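Local coordinates for protein HTH-type transcriptional regulator MmpR5 (Mycobacterium tuberculosis, PDB 4NB5) that represses its own gene and those of MmpS-MmpL transport systems by binding directly to their promoter regions as a homodimer, at residues 108-122 with 136-150. Sequence-based numbering, arbitrary orientation. Where two conformers were deposited one is given.
Sequences IRAMAELQDLADVGL and LREMRDLLAYMENVV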
loop_
_atom_site.group_PDB
_atom_site.type_symbol
_atom_site.label_atom_id
_atom_site.label_comp_id
_atom_site.label_asym_id
_atom_site.label_seq_id
_atom_site.Cartn_x
_atom_site.Cartn_y
_atom_site.Cartn_z
ATOM N N ILE B 108 7.804 1.988 -1.424
ATOM C CA ILE B 108 8.379 1.973 -0.080
ATOM C C ILE B 108 7.975 0.688 0.633
ATOM O O ILE B 108 8.807 0.021 1.250
ATOM C CB ILE B 108 7.901 3.160 0.768
ATOM C CG1 ILE B 108 8.462 4.468 0.215
ATOM C CG2 ILE B 108 8.322 2.974 2.221
ATOM C CD1 ILE B 108 7.965 5.694 0.956
ATOM N N ARG B 109 6.696 0.338 0.540
ATOM C CA ARG B 109 6.213 -0.899 1.139
ATOM C C ARG B 109 6.916 -2.099 0.524
ATOM O O ARG B 109 7.341 -3.015 1.226
ATOM C CB ARG B 109 4.708 -1.057 0.955
ATOM C CG ARG B 109 4.261 -2.457 1.307
ATOM C CD ARG B 109 2.787 -2.572 1.587
ATOM N NE ARG B 109 2.485 -3.902 2.109
ATOM C CZ ARG B 109 1.316 -4.265 2.626
ATOM N NH1 ARG B 109 0.313 -3.397 2.703
ATOM N NH2 ARG B 109 1.155 -5.505 3.068
ATOM N N ALA B 110 7.015 -2.102 -0.797
ATOM C CA ALA B 110 7.671 -3.193 -1.505
ATOM C C ALA B 110 9.116 -3.373 -1.032
ATOM O O ALA B 110 9.594 -4.502 -0.855
ATOM C CB ALA B 110 7.626 -2.937 -3.011
ATOM N N MET B 111 9.826 -2.271 -0.816
ATOM C CA MET B 111 11.201 -2.369 -0.370
ATOM C C MET B 111 11.263 -2.909 1.061
ATOM O O MET B 111 12.144 -3.695 1.382
ATOM C CB MET B 111 11.912 -1.023 -0.504
ATOM C CG MET B 111 12.029 -0.570 -1.952
ATOM S SD MET B 111 13.037 0.907 -2.190
ATOM C CE MET B 111 12.195 2.051 -1.102
ATOM N N ALA B 112 10.312 -2.515 1.905
ATOM C CA ALA B 112 10.253 -3.043 3.267
ATOM C C ALA B 112 10.038 -4.552 3.258
ATOM O O ALA B 112 10.640 -5.279 4.041
ATOM C CB ALA B 112 9.151 -2.365 4.056
ATOM N N GLU B 113 9.170 -5.019 2.367
ATOM C CA GLU B 113 8.882 -6.441 2.252
ATOM C C GLU B 113 10.120 -7.200 1.789
ATOM O O GLU B 113 10.394 -8.299 2.264
ATOM C CB GLU B 113 7.722 -6.673 1.287
ATOM C CG GLU B 113 6.401 -6.143 1.808
ATOM C CD GLU B 113 5.257 -6.316 0.826
ATOM O OE1 GLU B 113 4.098 -6.092 1.231
ATOM O OE2 GLU B 113 5.512 -6.673 -0.344
ATOM N N LEU B 114 10.867 -6.606 0.862
ATOM C CA LEU B 114 12.104 -7.212 0.382
ATOM C C LEU B 114 13.155 -7.256 1.483
ATOM O O LEU B 114 13.925 -8.211 1.575
ATOM C CB LEU B 114 12.648 -6.440 -0.821
ATOM C CG LEU B 114 11.998 -6.776 -2.158
ATOM C CD1 LEU B 114 12.466 -5.805 -3.233
ATOM C CD2 LEU B 114 12.318 -8.209 -2.558
ATOM N N GLN B 115 13.177 -6.234 2.331
ATOM C CA GLN B 115 14.109 -6.210 3.439
ATOM C C GLN B 115 13.806 -7.356 4.404
ATOM O O GLN B 115 14.713 -8.008 4.915
ATOM C CB GLN B 115 14.050 -4.860 4.157
ATOM C CG GLN B 115 15.238 -4.621 5.062
ATOM C CD GLN B 115 15.092 -3.390 5.936
ATOM O OE1 GLN B 115 15.629 -3.342 7.043
ATOM N NE2 GLN B 115 14.374 -2.389 5.442
ATOM N N ASP B 116 12.525 -7.614 4.642
ATOM C CA ASP B 116 12.130 -8.724 5.493
ATOM C C ASP B 116 12.561 -10.047 4.859
ATOM O O ASP B 116 12.973 -10.978 5.553
ATOM C CB ASP B 116 10.615 -8.709 5.732
ATOM C CG ASP B 116 10.201 -7.705 6.800
ATOM O OD1 ASP B 116 11.052 -7.322 7.633
ATOM O OD2 ASP B 116 9.015 -7.296 6.809
ATOM N N LEU B 117 12.463 -10.135 3.537
ATOM C CA LEU B 117 12.896 -11.346 2.846
ATOM C C LEU B 117 14.404 -11.535 2.968
ATOM O O LEU B 117 14.887 -12.660 3.101
ATOM C CB LEU B 117 12.458 -11.337 1.375
ATOM C CG LEU B 117 10.944 -11.488 1.186
ATOM C CD1 LEU B 117 10.531 -11.327 -0.265
ATOM C CD2 LEU B 117 10.463 -12.840 1.713
ATOM N N ALA B 118 15.155 -10.441 2.934
ATOM C CA ALA B 118 16.603 -10.545 3.062
ATOM C C ALA B 118 16.939 -11.133 4.427
ATOM O O ALA B 118 17.879 -11.924 4.557
ATOM C CB ALA B 118 17.261 -9.203 2.879
ATOM N N ASP B 119 16.156 -10.767 5.442
ATOM C CA ASP B 119 16.359 -11.311 6.786
ATOM C C ASP B 119 16.114 -12.825 6.828
ATOM O O ASP B 119 16.831 -13.553 7.526
ATOM C CB ASP B 119 15.452 -10.608 7.811
ATOM C CG ASP B 119 15.863 -9.173 8.083
ATOM O OD1 ASP B 119 17.046 -8.824 7.870
ATOM O OD2 ASP B 119 14.991 -8.391 8.522
ATOM N N VAL B 120 15.113 -13.294 6.087
ATOM C CA VAL B 120 14.838 -14.722 5.966
ATOM C C VAL B 120 16.054 -15.418 5.379
ATOM O O VAL B 120 16.479 -16.468 5.860
ATOM C CB VAL B 120 13.630 -14.995 5.046
ATOM C CG1 VAL B 120 13.485 -16.496 4.746
ATOM C CG2 VAL B 120 12.345 -14.442 5.662
ATOM N N GLY B 121 16.602 -14.831 4.319
ATOM C CA GLY B 121 17.759 -15.402 3.659
ATOM C C GLY B 121 18.975 -15.438 4.568
ATOM O O GLY B 121 19.725 -16.421 4.579
ATOM N N LEU B 122 19.171 -14.370 5.336
ATOM C CA LEU B 122 20.318 -14.290 6.231
ATOM C C LEU B 122 20.230 -15.357 7.305
ATOM O O LEU B 122 21.237 -15.971 7.665
ATOM C CB LEU B 122 20.441 -12.895 6.853
ATOM C CG LEU B 122 20.925 -11.803 5.892
ATOM C CD1 LEU B 122 20.655 -10.419 6.452
ATOM C CD2 LEU B 122 22.409 -11.962 5.604
ATOM N N LEU B 136 23.290 -10.653 0.562
ATOM C CA LEU B 136 22.063 -10.372 1.296
ATOM C C LEU B 136 22.225 -9.173 2.219
ATOM O O LEU B 136 21.293 -8.381 2.376
ATOM C CB LEU B 136 21.624 -11.581 2.111
ATOM C CG LEU B 136 20.937 -12.699 1.327
ATOM C CD1 LEU B 136 20.883 -13.957 2.176
ATOM C CD2 LEU B 136 19.537 -12.308 0.881
ATOM N N ARG B 137 23.388 -9.052 2.857
ATOM C CA ARG B 137 23.624 -7.909 3.734
ATOM C C ARG B 137 23.578 -6.614 2.935
ATOM O O ARG B 137 23.016 -5.615 3.395
ATOM C CB ARG B 137 24.957 -8.023 4.477
ATOM C CG ARG B 137 24.959 -9.071 5.566
ATOM C CD ARG B 137 26.167 -8.919 6.507
ATOM N NE ARG B 137 27.443 -9.100 5.812
ATOM C CZ ARG B 137 28.030 -10.281 5.597
ATOM N NH1 ARG B 137 27.470 -11.403 6.020
ATOM N NH2 ARG B 137 29.184 -10.340 4.952
ATOM N N GLU B 138 24.173 -6.627 1.745
ATOM C CA GLU B 138 24.174 -5.463 0.865
ATOM C C GLU B 138 22.753 -5.099 0.430
ATOM O O GLU B 138 22.382 -3.923 0.412
ATOM C CB GLU B 138 25.068 -5.710 -0.357
ATOM C CG GLU B 138 26.567 -5.740 -0.036
ATOM C CD GLU B 138 27.437 -6.063 -1.246
ATOM O OE1 GLU B 138 26.894 -6.480 -2.293
ATOM O OE2 GLU B 138 28.671 -5.901 -1.144
ATOM N N MET B 139 21.968 -6.114 0.080
ATOM C CA MET B 139 20.557 -5.940 -0.270
ATOM C C MET B 139 19.802 -5.278 0.878
ATOM O O MET B 139 19.137 -4.249 0.709
ATOM C CB MET B 139 19.942 -7.308 -0.536
ATOM C CG MET B 139 18.445 -7.323 -0.791
ATOM S SD MET B 139 17.865 -9.016 -1.021
ATOM C CE MET B 139 16.100 -8.770 -1.266
ATOM N N ARG B 140 19.902 -5.891 2.049
ATOM C CA ARG B 140 19.224 -5.397 3.251
ATOM C C ARG B 140 19.572 -3.938 3.539
ATOM O O ARG B 140 18.677 -3.102 3.770
ATOM C CB ARG B 140 19.605 -6.266 4.457
ATOM C CG ARG B 140 18.958 -5.838 5.774
ATOM C CD ARG B 140 19.690 -6.458 6.962
ATOM N NE ARG B 140 21.112 -6.109 6.962
ATOM C CZ ARG B 140 22.045 -6.726 7.686
ATOM N NH1 ARG B 140 21.727 -7.739 8.481
ATOM N NH2 ARG B 140 23.310 -6.333 7.608
ATOM N N ASP B 141 20.864 -3.627 3.513
ATOM C CA ASP B 141 21.352 -2.295 3.866
ATOM C C ASP B 141 20.938 -1.237 2.845
ATOM O O ASP B 141 20.569 -0.126 3.220
ATOM C CB ASP B 141 22.876 -2.294 4.005
ATOM C CG ASP B 141 23.365 -3.137 5.175
ATOM O OD1 ASP B 141 22.540 -3.530 6.026
ATOM O OD2 ASP B 141 24.585 -3.396 5.238
ATOM N N LEU B 142 21.014 -1.570 1.558
ATOM C CA LEU B 142 20.594 -0.633 0.513
ATOM C C LEU B 142 19.100 -0.346 0.623
ATOM O O LEU B 142 18.662 0.814 0.533
ATOM C CB LEU B 142 20.933 -1.190 -0.876
ATOM C CG LEU B 142 20.675 -0.312 -2.110
ATOM C CD1 LEU B 142 19.200 -0.306 -2.502
ATOM C CD2 LEU B 142 21.179 1.100 -1.885
ATOM N N LEU B 143 18.306 -1.390 0.816
ATOM C CA LEU B 143 16.860 -1.207 0.922
ATOM C C LEU B 143 16.480 -0.356 2.139
ATOM O O LEU B 143 15.642 0.542 2.033
ATOM C CB LEU B 143 16.147 -2.557 0.970
ATOM C CG LEU B 143 16.226 -3.395 -0.312
ATOM C CD1 LEU B 143 15.736 -4.813 -0.060
ATOM C CD2 LEU B 143 15.426 -2.734 -1.410
ATOM N N ALA B 144 17.085 -0.635 3.288
ATOM C CA ALA B 144 16.814 0.150 4.492
ATOM C C ALA B 144 17.108 1.627 4.235
ATOM O O ALA B 144 16.332 2.506 4.604
ATOM C CB ALA B 144 17.649 -0.358 5.654
ATOM N N TYR B 145 18.239 1.898 3.598
ATOM C CA TYR B 145 18.654 3.270 3.333
ATOM C C TYR B 145 17.686 3.945 2.351
ATOM O O TYR B 145 17.235 5.070 2.589
ATOM C CB TYR B 145 20.090 3.277 2.806
ATOM C CG TYR B 145 20.591 4.582 2.237
ATOM C CD1 TYR B 145 20.976 5.631 3.058
ATOM C CD2 TYR B 145 20.701 4.755 0.866
ATOM C CE1 TYR B 145 21.449 6.818 2.524
ATOM C CE2 TYR B 145 21.167 5.934 0.327
ATOM C CZ TYR B 145 21.544 6.960 1.158
ATOM O OH TYR B 145 22.013 8.133 0.606
ATOM N N MET B 146 17.336 3.252 1.268
ATOM C CA MET B 146 16.470 3.847 0.248
ATOM C C MET B 146 15.044 4.050 0.748
ATOM O O MET B 146 14.385 5.022 0.386
ATOM C CB MET B 146 16.468 2.984 -1.018
ATOM C CG MET B 146 17.799 2.974 -1.764
ATOM S SD MET B 146 18.399 4.602 -2.292
ATOM C CE MET B 146 16.875 5.330 -2.784
ATOM N N GLU B 147 14.567 3.150 1.598
ATOM C CA GLU B 147 13.250 3.320 2.193
ATOM C C GLU B 147 13.190 4.648 2.947
ATOM O O GLU B 147 12.221 5.396 2.831
ATOM C CB GLU B 147 12.954 2.181 3.162
ATOM C CG GLU B 147 12.707 0.838 2.495
ATOM C CD GLU B 147 12.711 -0.302 3.490
ATOM O OE1 GLU B 147 12.047 -0.162 4.539
ATOM O OE2 GLU B 147 13.385 -1.328 3.230
ATOM N N ASN B 148 14.227 4.932 3.722
ATOM C CA ASN B 148 14.269 6.156 4.499
ATOM C C ASN B 148 14.395 7.372 3.590
ATOM O O ASN B 148 13.715 8.381 3.790
ATOM C CB ASN B 148 15.420 6.115 5.500
ATOM C CG ASN B 148 15.560 7.403 6.275
ATOM O OD1 ASN B 148 14.711 7.740 7.099
ATOM N ND2 ASN B 148 16.634 8.134 6.015
ATOM N N VAL B 149 15.257 7.263 2.586
ATOM C CA VAL B 149 15.456 8.342 1.629
ATOM C C VAL B 149 14.142 8.719 0.942
ATOM O O VAL B 149 13.755 9.895 0.926
ATOM C CB VAL B 149 16.492 7.956 0.559
ATOM C CG1 VAL B 149 16.443 8.932 -0.609
ATOM C CG2 VAL B 149 17.880 7.939 1.161
ATOM N N VAL B 150 13.463 7.714 0.401
ATOM C CA VAL B 150 12.236 7.905 -0.368
ATOM C C VAL B 150 11.106 8.387 0.534
ATOM O O VAL B 150 10.348 9.295 0.183
ATOM C CB VAL B 150 11.825 6.595 -1.076
ATOM C CG1 VAL B 150 10.490 6.749 -1.785
ATOM C CG2 VAL B 150 12.908 6.173 -2.066
HETATM O O HOH W 1 19.104 -8.639 9.395
#
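Met111 and Leu143, Ala118 and Leu136 meet across an antiparallel helical hairpin, in which the C-terminal part of helix 99-124 lies along residues 136-150 of helix 134-159. The segment axes come within 8.8 Å at 156°, and the pair belongs to the helical dimerisation region of this MarR-type regulator. Knobs-into-holes packing holds it together. Met111 plugs the gap framed by Leu143, Met146, Glu147 and Val150, its CB 3.6 Å from Glu147 CG; in one of two modelled conformers a bend at chi3 turns the methyl CE back against Glu147. One turn on, Leu143 CD1 presses on Leu114 CB at 3.6 Å, and the extended Met139 chain brings SD to Ala118 CB and CE to Leu114. At the far end Leu136 CD1 lies 3.4 Å from the backbone C of Gly121, a close fit at a residue without a side chain, while the side chains of Leu122 and Leu136 run past each other in opposite directions, Leu122 CD2 against Leu136 CB. Helices of the second subunit continue this core: its Tyr26 packs on Leu114 and its Phe100 on Met139.

One flank is polar. Arg140 fits among Gln115, Ala118, Asp119 and Leu122. A water accepts from its NH1 in the guanidinium plane and donates to Asp119 OD1, while the NE of Arg140 forms a salt bridge with Asp141 OD1. Gln115, its CG anti to the backbone N, stretches over Ala144 and donates an N-H from NE2 to Glu147 OE2 at 2.6 Å, a short but bent bond (136°), the two flat groups turned 51° apart. Glu147 OE2 also lies 3.2 Å from both Met111 O and Leu143 O, neither hydrogen-bonded to it; this crowd of acceptors could raise the carboxylate's affinity for a proton, which the N-H from Gln115 would counter.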